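PDB 4FMH: VP1 from Merkel cell polyomavirus, which builds the pentameric units of the icosahedral viral capsid and binds sialylated host glycans through a site required for infection. Local coordinates for residues W45-Q53 with F261-H272; G146-Y155 with I166-P176. All blocks are in the same frame, centred on the assembly; numbering follows the deposited sequence.

Contact 1: W45-Q53 with F261-H272. With SIA (N-acetyl-alpha-neuraminic acid), chain U.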
loop_
_atom_site.group_PDB
_atom_site.type_symbol
_atom_site.label_atom_id
_atom_site.label_comp_id
_atom_site.label_asym_id
_atom_site.label_seq_id
_atom_site.Cartn_x
_atom_site.Cartn_y
_atom_site.Cartn_z
ATOM N N TRP B 45 -18.728 28.426 6.046
ATOM C CA TRP B 45 -18.620 27.025 5.658
ATOM C C TRP B 45 -18.061 26.821 4.239
ATOM O O TRP B 45 -18.159 25.733 3.679
ATOM C CB TRP B 45 -19.953 26.298 5.865
ATOM C CG TRP B 45 -20.241 26.031 7.327
ATOM C CD1 TRP B 45 -21.306 26.484 8.050
ATOM C CD2 TRP B 45 -19.426 25.280 8.236
ATOM N NE1 TRP B 45 -21.215 26.042 9.356
ATOM C CE2 TRP B 45 -20.071 25.304 9.495
ATOM C CE3 TRP B 45 -18.220 24.574 8.106
ATOM C CZ2 TRP B 45 -19.548 24.651 10.620
ATOM C CZ3 TRP B 45 -17.696 23.932 9.224
ATOM C CH2 TRP B 45 -18.365 23.972 10.465
ATOM N N TYR B 46 -17.469 27.875 3.683
ATOM C CA TYR B 46 -16.759 27.804 2.409
ATOM C C TYR B 46 -15.699 26.699 2.451
ATOM O O TYR B 46 -14.885 26.644 3.375
ATOM C CB TYR B 46 -16.113 29.155 2.118
ATOM C CG TYR B 46 -15.234 29.222 0.898
ATOM C CD1 TYR B 46 -15.735 28.923 -0.374
ATOM C CD2 TYR B 46 -13.906 29.634 1.008
ATOM C CE1 TYR B 46 -14.922 29.010 -1.505
ATOM C CE2 TYR B 46 -13.088 29.722 -0.109
ATOM C CZ TYR B 46 -13.601 29.408 -1.359
ATOM O OH TYR B 46 -12.786 29.499 -2.458
ATOM N N THR B 47 -15.730 25.847 1.426
ATOM C CA THR B 47 -14.891 24.630 1.273
ATOM C C THR B 47 -15.427 23.411 2.031
ATOM O O THR B 47 -14.757 22.376 2.106
ATOM C CB THR B 47 -13.347 24.845 1.521
ATOM O OG1 THR B 47 -13.069 24.874 2.927
ATOM C CG2 THR B 47 -12.838 26.122 0.852
ATOM N N TYR B 48 -16.643 23.538 2.559
ATOM C CA TYR B 48 -17.339 22.442 3.231
ATOM C C TYR B 48 -18.751 22.249 2.664
ATOM O O TYR B 48 -19.270 23.101 1.920
ATOM C CB TYR B 48 -17.454 22.700 4.743
ATOM C CG TYR B 48 -16.150 22.830 5.487
ATOM C CD1 TYR B 48 -15.585 21.727 6.137
ATOM C CD2 TYR B 48 -15.485 24.062 5.567
ATOM C CE1 TYR B 48 -14.384 21.838 6.830
ATOM C CE2 TYR B 48 -14.284 24.184 6.267
ATOM C CZ TYR B 48 -13.744 23.065 6.889
ATOM O OH TYR B 48 -12.561 23.172 7.574
ATOM N N THR B 49 -19.359 21.124 3.022
ATOM C CA THR B 49 -20.783 20.911 2.835
ATOM C C THR B 49 -21.479 21.399 4.106
ATOM O O THR B 49 -20.818 21.859 5.049
ATOM C CB THR B 49 -21.128 19.411 2.644
ATOM O OG1 THR B 49 -20.755 18.675 3.818
ATOM C CG2 THR B 49 -20.424 18.828 1.427
ATOM N N TYR B 50 -22.807 21.305 4.135
ATOM C CA TYR B 50 -23.531 21.346 5.404
ATOM C C TYR B 50 -23.490 19.942 6.018
ATOM O O TYR B 50 -22.654 19.117 5.637
ATOM C CB TYR B 50 -24.976 21.849 5.222
ATOM C CG TYR B 50 -25.114 23.352 5.045
ATOM C CD1 TYR B 50 -23.999 24.198 5.086
ATOM C CD2 TYR B 50 -26.374 23.934 4.882
ATOM C CE1 TYR B 50 -24.134 25.575 4.943
ATOM C CE2 TYR B 50 -26.520 25.308 4.737
ATOM C CZ TYR B 50 -25.398 26.121 4.766
ATOM O OH TYR B 50 -25.546 27.481 4.622
ATOM N N ASP B 51 -24.381 19.657 6.958
ATOM C CA ASP B 51 -24.348 18.362 7.630
ATOM C C ASP B 51 -25.009 17.273 6.799
ATOM O O ASP B 51 -26.162 17.401 6.380
ATOM C CB ASP B 51 -24.956 18.469 9.031
ATOM C CG ASP B 51 -24.239 19.491 9.891
ATOM O OD1 ASP B 51 -24.921 20.239 10.624
ATOM O OD2 ASP B 51 -22.987 19.560 9.822
ATOM N N LEU B 52 -24.255 16.212 6.546
ATOM C CA LEU B 52 -24.731 15.096 5.742
ATOM C C LEU B 52 -25.425 14.072 6.632
ATOM O O LEU B 52 -24.840 13.571 7.596
ATOM C CB LEU B 52 -23.565 14.459 4.974
ATOM C CG LEU B 52 -22.936 15.353 3.898
ATOM C CD1 LEU B 52 -21.478 14.978 3.667
ATOM C CD2 LEU B 52 -23.725 15.309 2.592
ATOM N N GLN B 53 -26.678 13.774 6.305
ATOM C CA GLN B 53 -27.502 12.869 7.102
ATOM C C GLN B 53 -28.460 12.084 6.219
ATOM O O GLN B 53 -29.052 12.654 5.299
ATOM C CB GLN B 53 -28.356 13.651 8.110
ATOM C CG GLN B 53 -27.610 14.468 9.149
ATOM C CD GLN B 53 -28.536 14.998 10.225
ATOM O OE1 GLN B 53 -28.887 14.282 11.166
ATOM N NE2 GLN B 53 -28.939 16.259 10.091
ATOM N N PHE B 261 -14.144 14.073 6.211
ATOM C CA PHE B 261 -15.185 14.679 7.034
ATOM C C PHE B 261 -14.609 15.538 8.146
ATOM O O PHE B 261 -13.602 15.173 8.765
ATOM C CB PHE B 261 -16.045 13.611 7.720
ATOM C CG PHE B 261 -16.854 12.761 6.784
ATOM C CD1 PHE B 261 -18.012 13.254 6.194
ATOM C CD2 PHE B 261 -16.478 11.436 6.536
ATOM C CE1 PHE B 261 -18.780 12.447 5.345
ATOM C CE2 PHE B 261 -17.241 10.624 5.691
ATOM C CZ PHE B 261 -18.391 11.141 5.096
ATOM N N LEU B 262 -15.275 16.664 8.405
ATOM C CA LEU B 262 -15.122 17.383 9.657
ATOM C C LEU B 262 -16.134 16.778 10.625
ATOM O O LEU B 262 -17.346 16.798 10.367
ATOM C CB LEU B 262 -15.388 18.876 9.471
ATOM C CG LEU B 262 -15.212 19.783 10.703
ATOM C CD1 LEU B 262 -13.753 19.843 11.173
ATOM C CD2 LEU B 262 -15.756 21.177 10.428
ATOM N N PHE B 263 -15.630 16.213 11.713
ATOM C CA PHE B 263 -16.468 15.573 12.724
ATOM C C PHE B 263 -16.804 16.571 13.815
ATOM O O PHE B 263 -15.914 17.017 14.543
ATOM C CB PHE B 263 -15.724 14.387 13.339
ATOM C CG PHE B 263 -15.627 13.193 12.424
ATOM C CD1 PHE B 263 -14.622 13.109 11.471
ATOM C CD2 PHE B 263 -16.542 12.158 12.524
ATOM C CE1 PHE B 263 -14.528 12.000 10.618
ATOM C CE2 PHE B 263 -16.461 11.041 11.676
ATOM C CZ PHE B 263 -15.453 10.970 10.721
ATOM N N LYS B 264 -18.083 16.913 13.920
ATOM C CA LYS B 264 -18.539 17.919 14.876
ATOM C C LYS B 264 -19.004 17.265 16.183
ATOM O O LYS B 264 -19.488 16.135 16.175
ATOM C CB LYS B 264 -19.664 18.759 14.264
ATOM C CG LYS B 264 -19.284 19.414 12.936
ATOM C CD LYS B 264 -20.473 20.123 12.309
ATOM C CE LYS B 264 -20.054 20.847 11.034
ATOM N NZ LYS B 264 -21.227 21.386 10.289
ATOM N N THR B 265 -18.849 17.990 17.292
ATOM C CA THR B 265 -19.177 17.500 18.638
ATOM C C THR B 265 -20.506 16.736 18.730
ATOM O O THR B 265 -20.573 15.680 19.347
ATOM C CB THR B 265 -19.184 18.668 19.667
ATOM O OG1 THR B 265 -17.980 19.433 19.532
ATOM C CG2 THR B 265 -19.289 18.149 21.116
ATOM N N SER B 266 -21.551 17.282 18.112
ATOM C CA SER B 266 -22.901 16.721 18.182
ATOM C C SER B 266 -23.042 15.358 17.495
ATOM O O SER B 266 -24.013 14.638 17.743
ATOM C CB SER B 266 -23.876 17.688 17.525
ATOM O OG SER B 266 -23.506 17.854 16.168
ATOM N N GLY B 267 -22.087 15.023 16.625
ATOM C CA GLY B 267 -22.173 13.823 15.800
ATOM C C GLY B 267 -22.343 14.161 14.328
ATOM O O GLY B 267 -22.112 13.318 13.463
ATOM N N LYS B 268 -22.743 15.398 14.045
ATOM C CA LYS B 268 -22.907 15.865 12.673
ATOM C C LYS B 268 -21.577 15.790 11.932
ATOM O O LYS B 268 -20.506 15.961 12.530
ATOM C CB LYS B 268 -23.450 17.301 12.631
ATOM C CG LYS B 268 -24.779 17.517 13.358
ATOM C CD LYS B 268 -25.970 17.005 12.575
ATOM C CE LYS B 268 -27.270 17.164 13.375
ATOM N NZ LYS B 268 -27.741 18.575 13.462
ATOM N N MET B 269 -21.656 15.512 10.633
ATOM C CA MET B 269 -20.477 15.426 9.782
ATOM C C MET B 269 -20.672 16.192 8.479
ATOM O O MET B 269 -21.736 16.117 7.858
ATOM C CB MET B 269 -20.162 13.965 9.467
ATOM C CG MET B 269 -19.854 13.123 10.719
ATOM S SD MET B 269 -20.067 11.369 10.464
ATOM C CE MET B 269 -18.918 11.053 9.122
ATOM N N ALA B 270 -19.625 16.902 8.067
ATOM C CA ALA B 270 -19.611 17.633 6.804
ATOM C C ALA B 270 -18.360 17.264 6.001
ATOM O O ALA B 270 -17.282 17.097 6.571
ATOM C CB ALA B 270 -19.645 19.137 7.066
ATOM N N LEU B 271 -18.499 17.133 4.685
ATOM C CA LEU B 271 -17.328 16.893 3.835
ATOM C C LEU B 271 -16.536 18.184 3.597
ATOM O O LEU B 271 -17.071 19.291 3.729
ATOM C CB LEU B 271 -17.724 16.225 2.514
ATOM C CG LEU B 271 -18.067 14.734 2.567
ATOM C CD1 LEU B 271 -18.751 14.321 1.281
ATOM C CD2 LEU B 271 -16.808 13.871 2.829
ATOM N N HIS B 272 -15.259 18.027 3.258
ATOM C CA HIS B 272 -14.328 19.142 3.112
ATOM C C HIS B 272 -13.485 18.885 1.871
ATOM O O HIS B 272 -13.158 17.736 1.560
ATOM C CB HIS B 272 -13.441 19.222 4.364
ATOM C CG HIS B 272 -12.456 20.355 4.374
ATOM N ND1 HIS B 272 -12.772 21.638 3.980
ATOM C CD2 HIS B 272 -11.168 20.403 4.794
ATOM C CE1 HIS B 272 -11.714 22.416 4.122
ATOM N NE2 HIS B 272 -10.728 21.691 4.616
HETATM C C1 SIA U . -24.712 20.934 15.314
HETATM C C2 SIA U . -24.591 22.458 15.260
HETATM C C3 SIA U . -23.242 22.835 14.619
HETATM C C4 SIA U . -23.192 22.658 13.098
HETATM C C5 SIA U . -24.395 23.308 12.419
HETATM C C6 SIA U . -25.719 22.888 13.071
HETATM C C7 SIA U . -26.886 23.698 12.475
HETATM C C8 SIA U . -28.278 23.105 12.736
HETATM C C9 SIA U . -28.777 23.313 14.164
HETATM C C10 SIA U . -24.240 23.904 10.041
HETATM C C11 SIA U . -24.210 23.380 8.640
HETATM N N5 SIA U . -24.356 22.980 11.002
HETATM O O1A SIA U . -23.672 20.244 15.451
HETATM O O1B SIA U . -25.844 20.394 15.238
HETATM O O4 SIA U . -21.992 23.241 12.554
HETATM O O6 SIA U . -25.674 23.052 14.505
HETATM O O7 SIA U . -26.816 25.057 12.930
HETATM O O8 SIA U . -29.240 23.683 11.839
HETATM O O9 SIA U . -28.547 22.107 14.894
HETATM O O10 SIA U . -24.169 25.100 10.272
HETATM O O HOH W 1 -20.869 22.500 7.693
HETATM O O HOH W 2 -27.589 19.955 11.004
HETATM O O HOH W 3 -24.300 14.745 9.914
#

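Contact 2: G146-Y155 with I166-P176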
loop_
_atom_site.group_PDB
_atom_site.type_symbol
_atom_site.label_atom_id
_atom_site.label_comp_id
_atom_site.label_asym_id
_atom_site.label_seq_id
_atom_site.Cartn_x
_atom_site.Cartn_y
_atom_site.Cartn_z
ATOM N N GLY B 146 -23.565 10.090 -16.419
ATOM C CA GLY B 146 -24.367 10.115 -15.194
ATOM C C GLY B 146 -24.634 8.724 -14.637
ATOM O O GLY B 146 -24.956 7.788 -15.387
ATOM N N LEU B 147 -24.502 8.591 -13.319
ATOM C CA LEU B 147 -24.840 7.348 -12.610
ATOM C C LEU B 147 -24.997 7.684 -11.148
ATOM O O LEU B 147 -24.118 8.315 -10.554
ATOM C CB LEU B 147 -23.753 6.269 -12.801
ATOM C CG LEU B 147 -24.009 4.844 -12.299
ATOM C CD1 LEU B 147 -23.203 3.844 -13.137
ATOM C CD2 LEU B 147 -23.698 4.674 -10.796
ATOM N N VAL B 148 -26.117 7.265 -10.566
ATOM C CA VAL B 148 -26.382 7.575 -9.170
ATOM C C VAL B 148 -26.610 6.334 -8.311
ATOM O O VAL B 148 -27.050 5.291 -8.802
ATOM C CB VAL B 148 -27.575 8.545 -9.008
ATOM C CG1 VAL B 148 -27.247 9.902 -9.631
ATOM C CG2 VAL B 148 -28.846 7.949 -9.618
ATOM N N LEU B 149 -26.296 6.467 -7.023
ATOM C CA LEU B 149 -26.575 5.441 -6.030
ATOM C C LEU B 149 -28.064 5.087 -5.995
ATOM O O LEU B 149 -28.425 3.909 -5.986
ATOM C CB LEU B 149 -26.111 5.914 -4.650
ATOM C CG LEU B 149 -26.034 4.875 -3.525
ATOM C CD1 LEU B 149 -24.834 3.959 -3.701
ATOM C CD2 LEU B 149 -25.964 5.572 -2.175
ATOM N N ASP B 150 -28.920 6.107 -6.008
ATOM C CA ASP B 150 -30.361 5.899 -5.863
ATOM C C ASP B 150 -31.126 6.755 -6.871
ATOM O O ASP B 150 -31.114 7.985 -6.779
ATOM C CB ASP B 150 -30.770 6.215 -4.414
ATOM C CG ASP B 150 -32.265 6.045 -4.149
ATOM O OD1 ASP B 150 -33.022 5.619 -5.054
ATOM O OD2 ASP B 150 -32.677 6.352 -3.002
ATOM N N TYR B 151 -31.796 6.103 -7.822
ATOM C CA TYR B 151 -32.507 6.817 -8.891
ATOM C C TYR B 151 -33.688 7.640 -8.365
ATOM O O TYR B 151 -34.158 8.558 -9.042
ATOM C CB TYR B 151 -32.975 5.859 -10.000
ATOM C CG TYR B 151 -34.366 5.293 -9.796
ATOM C CD1 TYR B 151 -35.487 5.921 -10.349
ATOM C CD2 TYR B 151 -34.564 4.148 -9.029
ATOM C CE1 TYR B 151 -36.765 5.411 -10.156
ATOM C CE2 TYR B 151 -35.832 3.630 -8.832
ATOM C CZ TYR B 151 -36.928 4.264 -9.397
ATOM O OH TYR B 151 -38.185 3.750 -9.195
ATOM N N GLN B 152 -34.159 7.304 -7.165
ATOM C CA GLN B 152 -35.302 7.998 -6.564
ATOM C C GLN B 152 -34.931 9.304 -5.862
ATOM O O GLN B 152 -35.818 10.044 -5.432
ATOM C CB GLN B 152 -36.072 7.067 -5.620
ATOM C CG GLN B 152 -36.777 5.926 -6.339
ATOM C CD GLN B 152 -37.623 5.052 -5.422
ATOM O OE1 GLN B 152 -37.446 5.041 -4.207
ATOM N NE2 GLN B 152 -38.546 4.311 -6.011
ATOM N N THR B 153 -33.631 9.588 -5.764
ATOM C CA THR B 153 -33.148 10.845 -5.198
ATOM C C THR B 153 -33.729 12.038 -5.975
ATOM O O THR B 153 -33.720 12.055 -7.215
ATOM C CB THR B 153 -31.601 10.923 -5.209
ATOM O OG1 THR B 153 -31.043 9.732 -4.622
ATOM C CG2 THR B 153 -31.115 12.136 -4.430
ATOM N N GLN B 154 -34.243 13.018 -5.238
ATOM C CA GLN B 154 -34.840 14.209 -5.846
ATOM C C GLN B 154 -33.894 15.380 -5.682
ATOM O O GLN B 154 -33.907 16.066 -4.658
ATOM C CB GLN B 154 -36.212 14.515 -5.229
ATOM C CG GLN B 154 -37.175 13.340 -5.282
ATOM C CD GLN B 154 -38.620 13.723 -4.991
ATOM O OE1 GLN B 154 -38.898 14.746 -4.358
ATOM N NE2 GLN B 154 -39.550 12.891 -5.451
ATOM N N TYR B 155 -33.042 15.578 -6.683
ATOM C CA TYR B 155 -32.066 16.660 -6.653
ATOM C C TYR B 155 -32.782 17.995 -6.877
ATOM O O TYR B 155 -33.825 18.022 -7.528
ATOM C CB TYR B 155 -30.967 16.424 -7.696
ATOM C CG TYR B 155 -30.097 15.227 -7.361
ATOM C CD1 TYR B 155 -29.069 15.329 -6.422
ATOM C CD2 TYR B 155 -30.318 13.987 -7.968
ATOM C CE1 TYR B 155 -28.272 14.221 -6.092
ATOM C CE2 TYR B 155 -29.523 12.874 -7.654
ATOM C CZ TYR B 155 -28.508 12.999 -6.715
ATOM O OH TYR B 155 -27.731 11.899 -6.396
ATOM N N ILE B 166 -29.056 14.366 -13.840
ATOM C CA ILE B 166 -29.543 13.512 -14.921
ATOM C C ILE B 166 -30.931 13.937 -15.416
ATOM O O ILE B 166 -31.175 13.986 -16.625
ATOM C CB ILE B 166 -29.510 12.006 -14.535
ATOM C CG1 ILE B 166 -28.061 11.555 -14.272
ATOM C CG2 ILE B 166 -30.142 11.147 -15.636
ATOM C CD1 ILE B 166 -27.905 10.057 -13.932
ATOM N N GLU B 167 -31.830 14.251 -14.488
ATOM C CA GLU B 167 -33.165 14.738 -14.858
ATOM C C GLU B 167 -33.072 15.979 -15.765
ATOM O O GLU B 167 -33.856 16.125 -16.706
ATOM C CB GLU B 167 -34.022 15.019 -13.611
ATOM C CG GLU B 167 -35.471 15.411 -13.929
ATOM C CD GLU B 167 -36.406 15.351 -12.721
ATOM O OE1 GLU B 167 -35.998 14.857 -11.645
ATOM O OE2 GLU B 167 -37.563 15.806 -12.860
ATOM N N THR B 168 -32.101 16.849 -15.484
ATOM C CA THR B 168 -31.848 18.030 -16.308
ATOM C C THR B 168 -31.569 17.671 -17.772
ATOM O O THR B 168 -32.140 18.273 -18.675
ATOM C CB THR B 168 -30.667 18.876 -15.768
ATOM O OG1 THR B 168 -30.762 18.984 -14.342
ATOM C CG2 THR B 168 -30.669 20.277 -16.399
ATOM N N VAL B 169 -30.684 16.702 -18.002
ATOM C CA VAL B 169 -30.292 16.348 -19.370
ATOM C C VAL B 169 -31.342 15.497 -20.086
ATOM O O VAL B 169 -31.502 15.610 -21.303
ATOM C CB VAL B 169 -28.880 15.685 -19.450
ATOM C CG1 VAL B 169 -27.842 16.543 -18.735
ATOM C CG2 VAL B 169 -28.891 14.283 -18.872
ATOM N N LEU B 170 -32.055 14.657 -19.335
ATOM C CA LEU B 170 -33.085 13.793 -19.913
ATOM C C LEU B 170 -34.407 14.522 -20.194
ATOM O O LEU B 170 -35.195 14.090 -21.047
ATOM C CB LEU B 170 -33.350 12.578 -19.018
ATOM C CG LEU B 170 -32.264 11.513 -18.804
ATOM C CD1 LEU B 170 -32.838 10.368 -17.965
ATOM C CD2 LEU B 170 -31.708 10.985 -20.121
ATOM N N GLY B 171 -34.656 15.608 -19.465
ATOM C CA GLY B 171 -35.928 16.334 -19.569
ATOM C C GLY B 171 -37.082 15.571 -18.943
ATOM O O GLY B 171 -38.255 15.868 -19.208
ATOM N N ARG B 172 -36.737 14.584 -18.114
ATOM C CA ARG B 172 -37.707 13.707 -17.457
ATOM C C ARG B 172 -37.053 13.069 -16.228
ATOM O O ARG B 172 -35.826 13.043 -16.122
ATOM C CB ARG B 172 -38.207 12.625 -18.432
ATOM C CG ARG B 172 -37.102 11.712 -18.972
ATOM C CD ARG B 172 -37.530 10.913 -20.197
ATOM N NE ARG B 172 -36.456 10.021 -20.629
ATOM C CZ ARG B 172 -35.615 10.278 -21.626
ATOM N NH1 ARG B 172 -35.724 11.401 -22.323
ATOM N NH2 ARG B 172 -34.665 9.406 -21.933
ATOM N N LYS B 173 -37.870 12.532 -15.323
ATOM C CA LYS B 173 -37.379 11.867 -14.111
ATOM C C LYS B 173 -36.480 10.667 -14.417
ATOM O O LYS B 173 -36.662 9.984 -15.430
ATOM C CB LYS B 173 -38.552 11.419 -13.236
ATOM C CG LYS B 173 -39.402 12.557 -12.700
ATOM C CD LYS B 173 -40.637 12.034 -11.982
ATOM C CE LYS B 173 -41.705 13.121 -11.872
ATOM N NZ LYS B 173 -42.908 12.642 -11.135
ATOM N N MET B 174 -35.508 10.420 -13.540
ATOM C CA MET B 174 -34.678 9.218 -13.629
ATOM C C MET B 174 -35.524 7.953 -13.475
ATOM O O MET B 174 -36.609 7.987 -12.880
ATOM C CB MET B 174 -33.594 9.223 -12.552
ATOM C CG MET B 174 -32.496 10.259 -12.728
ATOM S SD MET B 174 -31.199 9.987 -11.508
ATOM C CE MET B 174 -31.867 10.805 -10.060
ATOM N N THR B 175 -35.024 6.850 -14.030
ATOM C CA THR B 175 -35.628 5.527 -13.884
ATOM C C THR B 175 -34.548 4.587 -13.302
ATOM O O THR B 175 -33.383 4.982 -13.205
ATOM C CB THR B 175 -36.156 4.975 -15.234
ATOM O OG1 THR B 175 -35.074 4.883 -16.166
ATOM C CG2 THR B 175 -37.291 5.857 -15.818
ATOM N N PRO B 176 -34.921 3.352 -12.905
ATOM C CA PRO B 176 -33.902 2.483 -12.300
ATOM C C PRO B 176 -32.622 2.287 -13.125
ATOM O O PRO B 176 -31.561 2.041 -12.550
ATOM C CB PRO B 176 -34.638 1.155 -12.128
ATOM C CG PRO B 176 -36.068 1.570 -11.896
ATOM C CD PRO B 176 -36.264 2.741 -12.835
HETATM O O HOH W 4 -33.527 14.171 -9.272
HETATM O O HOH W 5 -34.237 16.975 -10.455
#

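Contact 1: W45-Q53 with F261-H272
Tyr-48 sits between two other rings: His-272 forms an offset stack on one face, planes at 13° and centroids 4.0 Å apart, while Trp-45 puts CZ3 over the opposite face. The edge of Trp-45 meets Leu-262, CZ3 to CD2 at 3.6 Å; one indole face holds a water near its centre and, nearer the rim, Lys-264 NZ, a cation-pi pair 4.1 Å from the six-membered ring's centroid. Extended beyond CG, the Lys-264 chain also delivers NZ to the syn side of Asp-51 OD2, a 2.6 Å salt bridge; NZ donates further to sialic acid O4 and to that water, held by Thr-49 O. Asp-51 OD1 accepts from sialic acid N5 at 2.8 Å (163°). Ser-266 OG and Lys-268 NZ bind the sugar's carboxylate. The 45-53 loop and the 264-268 turn wall this pocket, the receptor site of a jelly-roll capsid protein. Farther from the glycan, His-272 ND1 donates to Thr-47 O from above the carbonyl plane; between, Thr-49 OG1 accepts from Leu-271 N. Leu-52 N to Met-269 O (2.8 Å, 172°) ties the loop to the first residue of strand 269-287, which a type I turn joins to antiparallel strand 250-263.

Contact 2: G146-Y155 with I166-P176
Met-174 pushes its methyl group in among backbone oxygens: CE is 3.4 Å from Tyr-151 O and 3.6 Å from Thr-153 O, and it sits at the edge of the Tyr-155 ring, CE2 to CE at 3.9 Å. A bend at the last torsion (chi3 -82°) turns the methyl into that site, while SD rests against Val-148 CG2 at 3.6 Å. Tyr-151 is the other main player. Its chi1 of 91° is well off a staggered position. Pro-176 covers one face of the ring, with CD making a CH-pi contact 3.9 Å from the centroid, and Gln-152 CG covers the opposite face. The shape of this stretch comes from a type I turn, Asp-150 to Thr-153, reinforced by an Asx turn in which Asp-150 OD1 accepts from Gln-152 N. Asp-150 O takes both N and OG1 of Thr-153, from the same face of its plane. The phenol OH of Tyr-151 reaches on to Asn-44 of a neighbouring subunit. At the beginning of the short helix 166-170, Ile-166 lays CD1 against the bare backbone of Gly-146, 3.6 Å from its C, just where strand 142-146 ends and the loop begins.

In the fold
Along the chain, 45-53 comes first, in the loop between strands 11-28 and 71-76; both halves of contact 2 follow, and 261-272 comes near the end. The two centres are 25 Å apart and the nearest atoms about 10 Å, with no touch inside one chain. Contact 1 lays a loop against the end of two strands of the large antiparallel jelly-roll sheet, whereas contact 2 starts from the small three-stranded sheet containing strand 142-146. They meet between subunits instead: Tyr-48 OH of contact 1 donates to Leu-149 O in contact 2 of a neighbouring copy. So the loop that lines the glycan pocket is also tied, through Tyr-48, to the 146-155 loop of the adjacent subunit.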